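Local coordinates for putative membrane protein (PDB 5TF3) that is of unknown function but belongs to the DUF1198 family and adopts an all-helical fold, at residues A[54-59]-A[83-88]. Residues are numbered along the deposited sequence; the frame is centred on the assembly and turned at random.
Sequences AAYLVF and AQISPI
The phenol of Tyr56, on helix 48-65, reaches across to the loop that leads from helix 70-82 to helix 91-100 and bonds to its backbone. Its OH donates to Ser86 O at 2.6 Å, arriving in the carbonyl plane on a lone pair, with a C=O...donor angle of 130°. Ser86 O sits at the edge of the Tyr56 ring, near its plane. With CG beside the backbone N (chi1 -70°), the ring extends from the helix so that its hydroxyl end comes closest to the loop.

Ile85 makes the tight, buried side. Its two branches divide the work: CG2 lies obliquely to the phenol, 3.5 Å from Tyr56 CZ, while CD1, at the end of the extended other branch, packs 3.6 Å from Ala55 CB. Leu16 of helix 2-17 and Leu80 of helix 70-82 also touch this isoleucine, which places it among three helices; its N, bonded to Leu80 O, belongs to the Schellman motif that ends helix 70-82.

Toward solvent the contact thins out. CB of Ile88 points away from the helix, and its carbonyl makes the approach, with O 3.5 Å from Tyr56 CE1. Ser86, partly exposed, uses OG to accept from Ile88 N at 3.1 Å, an ST turn. His93 of helix 91-100 stacks with the Tyr56 ring, and Tyr118 of helix 108-122 hydrogen-bonds to Pro87 O.

Between segments 54-59 and 83-88, a single polar bond beside a small apolar patch thus gives the hydroxyl of the buried Tyr56 an acceptor and ties an irregular loop to the helix through its backbone, with no charged pair between them.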
# COMPACT_ATOMS: atom_id res chain seq x y z
N ALA A 54 -2.22 5.66 1.07
CA ALA A 54 -2.22 4.50 1.94
C ALA A 54 -2.57 3.23 1.18
O ALA A 54 -2.13 2.14 1.56
CB ALA A 54 -3.19 4.72 3.10
N ALA A 55 -3.35 3.35 0.10
CA ALA A 55 -3.66 2.18 -0.72
C ALA A 55 -2.40 1.57 -1.29
O ALA A 55 -2.28 0.34 -1.39
CB ALA A 55 -4.62 2.56 -1.84
N TYR A 56 -1.41 2.40 -1.63
CA TYR A 56 -0.18 1.85 -2.17
C TYR A 56 0.65 1.14 -1.10
O TYR A 56 1.42 0.23 -1.43
CB TYR A 56 0.64 2.96 -2.83
CG TYR A 56 0.01 3.45 -4.11
CD1 TYR A 56 0.11 2.72 -5.29
CD2 TYR A 56 -0.69 4.65 -4.15
CE1 TYR A 56 -0.47 3.17 -6.47
CE2 TYR A 56 -1.26 5.11 -5.32
CZ TYR A 56 -1.15 4.37 -6.48
OH TYR A 56 -1.72 4.85 -7.63
N LEU A 57 0.55 1.56 0.17
CA LEU A 57 1.23 0.83 1.23
C LEU A 57 0.60 -0.54 1.45
O LEU A 57 1.31 -1.52 1.71
CB LEU A 57 1.21 1.61 2.55
CG LEU A 57 2.22 2.75 2.71
CD1 LEU A 57 2.02 3.38 4.06
CD2 LEU A 57 3.63 2.24 2.56
N VAL A 58 -0.73 -0.61 1.40
CA VAL A 58 -1.44 -1.89 1.43
C VAL A 58 -0.93 -2.80 0.32
O VAL A 58 -0.60 -3.97 0.55
CB VAL A 58 -2.95 -1.65 1.33
CG1 VAL A 58 -3.72 -2.96 1.23
CG2 VAL A 58 -3.44 -0.85 2.54
N PHE A 59 -0.85 -2.28 -0.90
CA PHE A 59 -0.33 -3.06 -2.02
C PHE A 59 1.09 -3.56 -1.74
O PHE A 59 1.37 -4.76 -1.87
CB PHE A 59 -0.36 -2.20 -3.29
CG PHE A 59 0.29 -2.83 -4.49
CD1 PHE A 59 1.65 -2.65 -4.74
CD2 PHE A 59 -0.45 -3.59 -5.39
CE1 PHE A 59 2.26 -3.24 -5.84
CE2 PHE A 59 0.14 -4.17 -6.50
CZ PHE A 59 1.51 -3.99 -6.73
N ALA A 83 -10.57 0.14 -7.58
CA ALA A 83 -10.78 1.33 -6.77
C ALA A 83 -10.48 2.62 -7.52
O ALA A 83 -10.42 3.69 -6.89
CB ALA A 83 -9.90 1.29 -5.52
N GLN A 84 -10.25 2.55 -8.84
CA GLN A 84 -9.94 3.73 -9.66
C GLN A 84 -8.65 4.39 -9.20
O GLN A 84 -8.52 5.62 -9.24
CB GLN A 84 -11.08 4.75 -9.64
CG GLN A 84 -12.45 4.15 -9.82
CD GLN A 84 -12.64 3.59 -11.21
OE1 GLN A 84 -12.79 4.34 -12.18
NE2 GLN A 84 -12.63 2.27 -11.32
N ILE A 85 -7.71 3.59 -8.73
CA ILE A 85 -6.39 4.04 -8.33
C ILE A 85 -5.39 3.57 -9.38
O ILE A 85 -5.43 2.40 -9.78
CB ILE A 85 -6.03 3.50 -6.93
CG1 ILE A 85 -6.94 4.15 -5.88
CG2 ILE A 85 -4.58 3.77 -6.60
CD1 ILE A 85 -6.76 3.57 -4.54
N SER A 86 -4.52 4.46 -9.82
CA SER A 86 -3.55 4.09 -10.84
C SER A 86 -2.73 2.90 -10.38
O SER A 86 -2.22 2.90 -9.24
CB SER A 86 -2.61 5.26 -11.16
OG SER A 86 -1.54 4.80 -11.97
N PRO A 87 -2.57 1.86 -11.20
CA PRO A 87 -1.71 0.74 -10.81
C PRO A 87 -0.22 1.04 -10.96
O PRO A 87 0.60 0.17 -10.67
CB PRO A 87 -2.14 -0.37 -11.79
CG PRO A 87 -2.54 0.38 -13.02
CD PRO A 87 -3.12 1.69 -12.55
N ILE A 88 0.15 2.24 -11.40
CA ILE A 88 1.57 2.58 -11.51
C ILE A 88 2.13 2.81 -10.12
O ILE A 88 1.57 3.56 -9.31
CB ILE A 88 1.76 3.80 -12.42
CG1 ILE A 88 1.32 3.50 -13.85
CG2 ILE A 88 3.23 4.23 -12.42
CD1 ILE A 88 1.49 4.68 -14.77